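L-cysteine S-thiosulfotransferase subunit SoxA (Paracoccus denitrificans, PDB 2C1D) forms, as the diheme subunit of the SoxAX cytochrome complex, the heterodisulfide bond between a cysteine of the carrier protein SoxY and thiosulfate in sulfur oxidation. Local coordinates at residues A72-H84 and A116-G128. Residues are numbered along the deposited sequence; the frame is centred on the assembly and turned at random.
With HEC (heme c), chain I.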
ATOM      1  N   ALA A  72       1.055  35.898  -3.668  1.00 39.52           N
ATOM      2  CA  ALA A  72       2.336  36.527  -3.379  1.00 41.17           C
ATOM      3  C   ALA A  72       2.806  36.121  -1.992  1.00 42.71           C
ATOM      4  O   ALA A  72       2.826  36.946  -1.076  1.00 44.01           O
ATOM      5  CB  ALA A  72       2.203  38.057  -3.482  1.00 41.29           C
ATOM      6  N   MET A  73       3.205  34.860  -1.832  1.00 43.57           N
ATOM      7  CA  MET A  73       3.534  34.332  -0.517  1.00 44.19           C
ATOM      8  C   MET A  73       5.028  34.303  -0.211  1.00 44.55           C
ATOM      9  O   MET A  73       5.421  33.908   0.876  1.00 44.34           O
ATOM     10  CB  MET A  73       2.869  32.967  -0.271  1.00 44.74           C
ATOM     11  CG  MET A  73       3.161  31.827  -1.229  1.00 45.31           C
ATOM     12  SD  MET A  73       1.857  30.498  -1.120  1.00 48.61           S
ATOM     13  CE  MET A  73       1.839  30.124   0.744  1.00 48.29           C
ATOM     14  N   GLY A  74       5.853  34.767  -1.149  1.00 44.78           N
ATOM     15  CA  GLY A  74       7.286  34.859  -0.933  1.00 45.35           C
ATOM     16  C   GLY A  74       7.646  36.002   0.013  1.00 46.02           C
ATOM     17  O   GLY A  74       6.803  36.859   0.315  1.00 46.01           O
ATOM     18  N   VAL A  75       8.894  36.013   0.480  1.00 46.48           N
ATOM     19  CA  VAL A  75       9.349  37.047   1.419  1.00 47.06           C
ATOM     20  C   VAL A  75       9.311  38.437   0.785  1.00 47.01           C
ATOM     21  O   VAL A  75       8.954  39.401   1.450  1.00 48.02           O
ATOM     22  CB  VAL A  75      10.744  36.751   2.041  1.00 47.05           C
ATOM     23  CG1 VAL A  75      10.672  35.521   2.938  1.00 47.42           C
ATOM     24  CG2 VAL A  75      11.835  36.602   0.975  1.00 47.69           C
ATOM     25  N   ASN A  76       9.656  38.534  -0.499  1.00 46.57           N
ATOM     26  CA  ASN A  76       9.464  39.773  -1.272  1.00 45.99           C
ATOM     27  C   ASN A  76       8.187  39.814  -2.140  1.00 44.46           C
ATOM     28  O   ASN A  76       8.138  40.540  -3.140  1.00 44.87           O
ATOM     29  CB  ASN A  76      10.664  40.014  -2.182  1.00 46.21           C
ATOM     30  CG  ASN A  76      11.971  39.935  -1.452  1.00 48.19           C
ATOM     31  OD1 ASN A  76      12.061  40.253  -0.259  1.00 50.54           O
ATOM     32  ND2 ASN A  76      13.009  39.515  -2.167  1.00 50.34           N
ATOM     33  N   GLY A  77       7.164  39.046  -1.773  1.00 42.69           N
ATOM     34  CA  GLY A  77       5.913  39.019  -2.537  1.00 41.41           C
ATOM     35  C   GLY A  77       5.935  38.176  -3.818  1.00 39.92           C
ATOM     36  O   GLY A  77       5.072  38.322  -4.684  1.00 38.84           O
ATOM     37  N   GLU A  78       6.925  37.298  -3.938  1.00 38.40           N
ATOM     38  CA  GLU A  78       7.046  36.425  -5.110  1.00 37.75           C
ATOM     39  C   GLU A  78       5.907  35.426  -5.108  1.00 35.85           C
ATOM     40  O   GLU A  78       5.482  34.970  -4.035  1.00 35.02           O
ATOM     41  CB  GLU A  78       8.367  35.654  -5.100  1.00 38.31           C
ATOM     42  CG  GLU A  78       9.604  36.540  -5.191  1.00 40.58           C
ATOM     43  CD  GLU A  78      10.288  36.732  -3.858  1.00 43.38           C
ATOM     44  OE1 GLU A  78      11.532  36.829  -3.838  1.00 46.81           O
ATOM     45  OE2 GLU A  78       9.589  36.762  -2.826  1.00 44.22           O
ATOM     46  N   SER A  79       5.414  35.109  -6.303  1.00 34.06           N
ATOM     47  CA  SER A  79       4.493  33.998  -6.504  1.00 32.87           C
ATOM     48  C   SER A  79       5.029  33.006  -7.553  1.00 32.13           C
ATOM     49  O   SER A  79       5.937  33.334  -8.341  1.00 31.02           O
ATOM     50  CB  SER A  79       3.132  34.517  -6.953  1.00 32.66           C
ATOM     51  OG  SER A  79       3.201  35.019  -8.258  1.00 32.38           O
ATOM     52  N   CYS A  80       4.467  31.793  -7.545  1.00 29.96           N
ATOM     53  CA  CYS A  80       4.789  30.804  -8.576  1.00 29.45           C
ATOM     54  C   CYS A  80       4.571  31.449  -9.930  1.00 29.20           C
ATOM     55  O   CYS A  80       5.426  31.416 -10.806  1.00 29.47           O
ATOM     56  CB  CYS A  80       3.912  29.535  -8.459  1.00 28.32           C
ATOM     57  SG  CYS A  80       3.950  28.759  -6.822  1.00 26.76           S
ATOM     58  N   ALA A  81       3.426  32.081 -10.089  1.00 29.19           N
ATOM     59  CA  ALA A  81       3.061  32.636 -11.378  1.00 29.40           C
ATOM     60  C   ALA A  81       3.986  33.750 -11.841  1.00 29.48           C
ATOM     61  O   ALA A  81       4.095  33.976 -13.040  1.00 30.08           O
ATOM     62  CB  ALA A  81       1.634  33.123 -11.353  1.00 29.50           C
ATOM     63  N   SER A  82       4.602  34.472 -10.903  1.00 29.97           N
ATOM     64  CA  SER A  82       5.493  35.592 -11.231  1.00 29.77           C
ATOM     65  C   SER A  82       6.656  35.124 -12.101  1.00 30.02           C
ATOM     66  O   SER A  82       7.138  35.895 -12.933  1.00 30.87           O
ATOM     67  CB  SER A  82       5.976  36.346  -9.973  1.00 29.91           C
ATOM     68  OG  SER A  82       6.827  35.579  -9.139  1.00 30.54           O
ATOM     69  N   CYS A  83       7.054  33.859 -11.956  1.00 29.30           N
ATOM     70  CA  CYS A  83       8.091  33.264 -12.796  1.00 29.28           C
ATOM     71  C   CYS A  83       7.590  32.280 -13.838  1.00 28.98           C
ATOM     72  O   CYS A  83       8.134  32.229 -14.939  1.00 29.16           O
ATOM     73  CB  CYS A  83       9.136  32.578 -11.942  1.00 28.37           C
ATOM     74  SG  CYS A  83      10.073  33.721 -10.899  1.00 29.96           S
ATOM     75  N   HIS A  84       6.572  31.491 -13.502  1.00 28.32           N
ATOM     76  CA  HIS A  84       6.128  30.389 -14.379  1.00 28.15           C
ATOM     77  C   HIS A  84       4.883  30.729 -15.173  1.00 28.37           C
ATOM     78  O   HIS A  84       4.442  29.920 -15.980  1.00 27.99           O
ATOM     79  CB  HIS A  84       5.841  29.145 -13.558  1.00 27.14           C
ATOM     80  CG  HIS A  84       7.045  28.561 -12.916  1.00 26.95           C
ATOM     81  ND1 HIS A  84       8.085  28.025 -13.642  1.00 25.61           N
ATOM     82  CD2 HIS A  84       7.363  28.395 -11.614  1.00 25.85           C
ATOM     83  CE1 HIS A  84       9.001  27.564 -12.810  1.00 26.17           C
ATOM     84  NE2 HIS A  84       8.591  27.782 -11.569  1.00 27.71           N
ATOM     85  N   ALA A 116      12.421  23.258  -3.873  1.00 26.86           N
ATOM     86  CA  ALA A 116      13.580  24.001  -4.373  1.00 27.67           C
ATOM     87  C   ALA A 116      13.164  25.457  -4.660  1.00 28.24           C
ATOM     88  O   ALA A 116      13.871  26.406  -4.288  1.00 27.82           O
ATOM     89  CB  ALA A 116      14.204  23.336  -5.602  1.00 27.84           C
ATOM     90  N   CYS A 117      11.999  25.648  -5.271  1.00 27.90           N
ATOM     91  CA  CYS A 117      11.549  26.991  -5.565  1.00 27.94           C
ATOM     92  C   CYS A 117      11.124  27.712  -4.297  1.00 28.63           C
ATOM     93  O   CYS A 117      11.527  28.854  -4.052  1.00 27.69           O
ATOM     94  CB  CYS A 117      10.469  26.993  -6.642  1.00 27.53           C
ATOM     95  SG  CYS A 117      11.167  26.654  -8.300  1.00 27.17           S
ATOM     96  N   VAL A 118      10.341  27.031  -3.469  1.00 28.76           N
ATOM     97  CA  VAL A 118       9.919  27.598  -2.178  1.00 29.40           C
ATOM     98  C   VAL A 118      11.109  28.162  -1.369  1.00 29.89           C
ATOM     99  O   VAL A 118      11.033  29.292  -0.882  1.00 30.57           O
ATOM    100  CB  VAL A 118       9.154  26.556  -1.333  1.00 28.89           C
ATOM    101  CG1 VAL A 118       8.809  27.096   0.050  1.00 29.69           C
ATOM    102  CG2 VAL A 118       7.897  26.117  -2.028  1.00 28.55           C
ATOM    103  N   THR A 119      12.191  27.403  -1.235  1.00 31.08           N
ATOM    104  CA  THR A 119      13.314  27.813  -0.377  1.00 32.91           C
ATOM    105  C   THR A 119      14.332  28.740  -1.062  1.00 34.39           C
ATOM    106  O   THR A 119      14.690  29.803  -0.533  1.00 35.36           O
ATOM    107  CB  THR A 119      14.058  26.601   0.222  1.00 32.85           C
ATOM    108  OG1 THR A 119      14.553  25.752  -0.823  1.00 32.17           O
ATOM    109  CG2 THR A 119      13.096  25.718   1.059  1.00 33.76           C
ATOM    110  N   GLU A 120      14.797  28.342  -2.229  1.00 35.31           N
ATOM    111  CA  GLU A 120      15.799  29.124  -2.963  1.00 36.49           C
ATOM    112  C   GLU A 120      15.259  30.389  -3.623  1.00 36.18           C
ATOM    113  O   GLU A 120      15.990  31.352  -3.750  1.00 36.28           O
ATOM    114  CB  GLU A 120      16.463  28.269  -4.029  1.00 36.96           C
ATOM    115  CG  GLU A 120      17.054  26.999  -3.467  1.00 40.67           C
ATOM    116  CD  GLU A 120      18.021  26.312  -4.414  1.00 46.55           C
ATOM    117  OE1 GLU A 120      18.084  25.059  -4.372  1.00 50.26           O
ATOM    118  OE2 GLU A 120      18.718  27.017  -5.187  1.00 50.90           O
ATOM    119  N   ARG A 121      13.995  30.396  -4.048  1.00 35.43           N
ATOM    120  CA  ARG A 121      13.498  31.491  -4.875  1.00 35.28           C
ATOM    121  C   ARG A 121      12.413  32.328  -4.252  1.00 36.31           C
ATOM    122  O   ARG A 121      12.100  33.409  -4.762  1.00 36.75           O
ATOM    123  CB  ARG A 121      13.003  30.959  -6.208  1.00 34.90           C
ATOM    124  CG  ARG A 121      14.089  30.310  -6.986  1.00 33.86           C
ATOM    125  CD  ARG A 121      13.659  29.824  -8.337  1.00 34.42           C
ATOM    126  NE  ARG A 121      14.821  29.404  -9.102  1.00 33.99           N
ATOM    127  CZ  ARG A 121      15.210  28.155  -9.298  1.00 34.77           C
ATOM    128  NH1 ARG A 121      14.535  27.118  -8.817  1.00 36.04           N
ATOM    129  NH2 ARG A 121      16.295  27.945 -10.024  1.00 37.24           N
ATOM    130  N   MET A 122      11.820  31.838  -3.168  1.00 36.76           N
ATOM    131  CA  MET A 122      10.803  32.610  -2.481  1.00 37.27           C
ATOM    132  C   MET A 122      11.179  32.924  -1.045  1.00 37.45           C
ATOM    133  O   MET A 122      10.407  33.590  -0.345  1.00 37.89           O
ATOM    134  CB  MET A 122       9.469  31.878  -2.563  1.00 37.41           C
ATOM    135  CG  MET A 122       9.071  31.610  -4.004  1.00 38.05           C
ATOM    136  SD  MET A 122       7.605  30.668  -4.087  1.00 36.82           S
ATOM    137  CE  MET A 122       6.340  31.969  -3.907  1.00 39.40           C
ATOM    138  N   GLY A 123      12.357  32.475  -0.626  1.00 37.56           N
ATOM    139  CA  GLY A 123      12.905  32.789   0.684  1.00 38.29           C
ATOM    140  C   GLY A 123      12.137  32.205   1.860  1.00 38.69           C
ATOM    141  O   GLY A 123      12.163  32.748   2.966  1.00 38.39           O
ATOM    142  N   LEU A 124      11.438  31.098   1.617  1.00 38.70           N
ATOM    143  CA  LEU A 124      10.588  30.508   2.624  1.00 38.28           C
ATOM    144  C   LEU A 124      11.194  29.241   3.200  1.00 37.67           C
ATOM    145  O   LEU A 124      12.011  28.543   2.581  1.00 37.33           O
ATOM    146  CB  LEU A 124       9.185  30.237   2.069  1.00 38.81           C
ATOM    147  CG  LEU A 124       8.362  31.435   1.594  1.00 39.17           C
ATOM    148  CD1 LEU A 124       7.132  30.949   0.832  1.00 39.49           C
ATOM    149  CD2 LEU A 124       7.951  32.357   2.762  1.00 40.70           C
ATOM    150  N   GLU A 125      10.788  28.985   4.428  1.00 37.33           N
ATOM    151  CA  GLU A 125      11.049  27.739   5.098  1.00 37.43           C
ATOM    152  C   GLU A 125      10.390  26.665   4.239  1.00 35.86           C
ATOM    153  O   GLU A 125       9.307  26.883   3.693  1.00 34.04           O
ATOM    154  CB  GLU A 125      10.448  27.799   6.514  1.00 38.00           C
ATOM    155  CG  GLU A 125      10.284  26.464   7.221  1.00 42.03           C
ATOM    156  CD  GLU A 125      10.153  26.618   8.738  1.00 48.06           C
ATOM    157  OE1 GLU A 125       9.917  27.764   9.215  1.00 51.85           O
ATOM    158  OE2 GLU A 125      10.292  25.594   9.456  1.00 50.68           O
ATOM    159  N   LYS A 126      11.058  25.532   4.091  1.00 35.26           N
ATOM    160  CA  LYS A 126      10.530  24.460   3.238  1.00 35.12           C
ATOM    161  C   LYS A 126       9.135  24.030   3.694  1.00 34.10           C
ATOM    162  O   LYS A 126       8.838  24.004   4.902  1.00 33.99           O
ATOM    163  CB  LYS A 126      11.498  23.278   3.146  1.00 35.33           C
ATOM    164  CG  LYS A 126      11.479  22.251   4.287  1.00 39.39           C
ATOM    165  CD  LYS A 126      12.203  20.929   3.897  1.00 43.11           C
ATOM    166  CE  LYS A 126      11.234  19.699   3.825  1.00 45.97           C
ATOM    167  NZ  LYS A 126      11.790  18.513   3.037  1.00 45.83           N
ATOM    168  N   TRP A 127       8.268  23.736   2.735  1.00 33.02           N
ATOM    169  CA  TRP A 127       6.956  23.154   3.050  1.00 32.72           C
ATOM    170  C   TRP A 127       7.093  21.687   3.465  1.00 31.78           C
ATOM    171  O   TRP A 127       7.870  20.918   2.876  1.00 31.45           O
ATOM    172  CB  TRP A 127       5.988  23.268   1.866  1.00 32.56           C
ATOM    173  CG  TRP A 127       5.573  24.679   1.486  1.00 32.86           C
ATOM    174  CD1 TRP A 127       5.755  25.834   2.206  1.00 34.01           C
ATOM    175  CD2 TRP A 127       4.897  25.064   0.284  1.00 33.15           C
ATOM    176  NE1 TRP A 127       5.235  26.904   1.518  1.00 34.77           N
ATOM    177  CE2 TRP A 127       4.690  26.459   0.342  1.00 33.51           C
ATOM    178  CE3 TRP A 127       4.418  24.361  -0.832  1.00 31.94           C
ATOM    179  CZ2 TRP A 127       4.064  27.162  -0.676  1.00 35.37           C
ATOM    180  CZ3 TRP A 127       3.786  25.064  -1.848  1.00 32.66           C
ATOM    181  CH2 TRP A 127       3.618  26.443  -1.768  1.00 34.21           C
ATOM    182  N   GLY A 128       6.331  21.304   4.490  1.00 30.87           N
ATOM    183  CA  GLY A 128       6.228  19.917   4.887  1.00 30.50           C
ATOM    184  C   GLY A 128       5.786  19.126   3.678  1.00 29.94           C
ATOM    185  O   GLY A 128       4.901  19.555   2.950  1.00 28.73           O
TER
HETATM  186 FE   HEC I1291       9.760  27.199  -9.912  1.00 26.59          FE
HETATM  187  CHA HEC I1291      11.658  24.843 -11.675  1.00 26.00           C
HETATM  188  CHB HEC I1291       7.409  24.885  -9.362  1.00 26.08           C
HETATM  189  CHC HEC I1291       8.162  29.446  -7.952  1.00 27.07           C
HETATM  190  CHD HEC I1291      11.792  29.682 -11.144  1.00 26.23           C
HETATM  191  NA  HEC I1291       9.577  25.247 -10.449  1.00 25.26           N
HETATM  192  C1A HEC I1291      10.441  24.462 -11.174  1.00 25.93           C
HETATM  193  C2A HEC I1291       9.877  23.149 -11.276  1.00 24.97           C
HETATM  194  C3A HEC I1291       8.703  23.165 -10.633  1.00 25.94           C
HETATM  195  C4A HEC I1291       8.500  24.480 -10.073  1.00 24.61           C
HETATM  196  CMA HEC I1291       7.728  21.995 -10.455  1.00 26.61           C
HETATM  197  CAA HEC I1291      10.545  21.970 -12.011  1.00 25.93           C
HETATM  198  CBA HEC I1291      10.434  22.245 -13.498  1.00 25.44           C
HETATM  199  CGA HEC I1291      11.231  21.284 -14.368  1.00 26.56           C
HETATM  200  O1A HEC I1291      12.225  20.674 -13.913  1.00 24.75           O
HETATM  201  O2A HEC I1291      10.821  21.174 -15.555  1.00 22.40           O
HETATM  202  NB  HEC I1291       8.054  27.178  -8.867  1.00 27.19           N
HETATM  203  C1B HEC I1291       7.263  26.068  -8.685  1.00 26.44           C
HETATM  204  C2B HEC I1291       6.295  26.386  -7.645  1.00 26.18           C
HETATM  205  C3B HEC I1291       6.495  27.652  -7.259  1.00 25.26           C
HETATM  206  C4B HEC I1291       7.614  28.178  -8.028  1.00 26.65           C
HETATM  207  CMB HEC I1291       5.182  25.432  -7.163  1.00 27.79           C
HETATM  208  CAB HEC I1291       5.694  28.430  -6.165  1.00 27.21           C
HETATM  209  CBB HEC I1291       5.681  27.759  -4.971  1.00 27.52           C
HETATM  210  NC  HEC I1291       9.948  29.227  -9.636  1.00 27.21           N
HETATM  211  C1C HEC I1291       9.229  29.934  -8.699  1.00 28.51           C
HETATM  212  C2C HEC I1291       9.696  31.307  -8.743  1.00 27.94           C
HETATM  213  C3C HEC I1291      10.790  31.358  -9.540  1.00 29.74           C
HETATM  214  C4C HEC I1291      10.900  30.056 -10.179  1.00 27.16           C
HETATM  215  CMC HEC I1291       9.248  32.380  -7.724  1.00 26.44           C
HETATM  216  CAC HEC I1291      11.687  32.598  -9.879  1.00 31.78           C
HETATM  217  CBC HEC I1291      12.222  33.323  -8.872  1.00 32.42           C
HETATM  218  ND  HEC I1291      11.455  27.234 -11.213  1.00 24.45           N
HETATM  219  C1D HEC I1291      12.150  28.404 -11.511  1.00 26.16           C
HETATM  220  C2D HEC I1291      13.345  28.066 -12.258  1.00 25.34           C
HETATM  221  C3D HEC I1291      13.324  26.555 -12.406  1.00 25.40           C
HETATM  222  C4D HEC I1291      12.107  26.126 -11.736  1.00 27.19           C
HETATM  223  CMD HEC I1291      14.439  29.004 -12.804  1.00 27.12           C
HETATM  224  CAD HEC I1291      14.360  25.667 -13.114  1.00 23.59           C
HETATM  225  CBD HEC I1291      13.995  25.547 -14.561  1.00 23.56           C
HETATM  226  CGD HEC I1291      14.907  24.557 -15.282  1.00 23.81           C
HETATM  227  O1D HEC I1291      15.119  24.727 -16.520  1.00 25.33           O
HETATM  228  O2D HEC I1291      15.388  23.610 -14.622  1.00 25.06           O
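His84 and Cys117 close on the first heme c from opposite sides, NE2 of His84 at 2.1 Å and SG of Cys117 at 2.2 Å from the iron, the core of a cytochrome c domain. His84 ends the CxxCH motif, whose Cys80 SG is bonded covalently to heme CAB; Cys117 comes from helix 110-122, giving His/thiolate axial ligation. The packing is tight beside the porphyrin, where Met122, bent at chi3 (83°), lays SD 3.6 Å from heme CBB and turns CE onto the backbone of Glu78 and Ser79. Met73 crosses this side chain and puts its sulfur at the edge of the Trp127 ring, a Met-aromatic contact; Val118 CG2 lies over one face of the indole, and helix 132-143 touches both Met73 and Trp127. Arg121, extended from CG to NE, spreads its guanidinium over the heme with C2D 3.5 Å from its plane. With an alanine here, the heme would probably lose the cover over ring D on this face. Towards solvent the contact thins to the Gly74-Gly77 turn, where exposed Val75 sets CG1 beside Leu124 CD2 at 4.2 Å. There one hydrogen bond ties the segments: Val75 N donates to Met122 O over 3.0 Å, nearly straight at 165°, with the donor tilted 22° from the carbonyl plane.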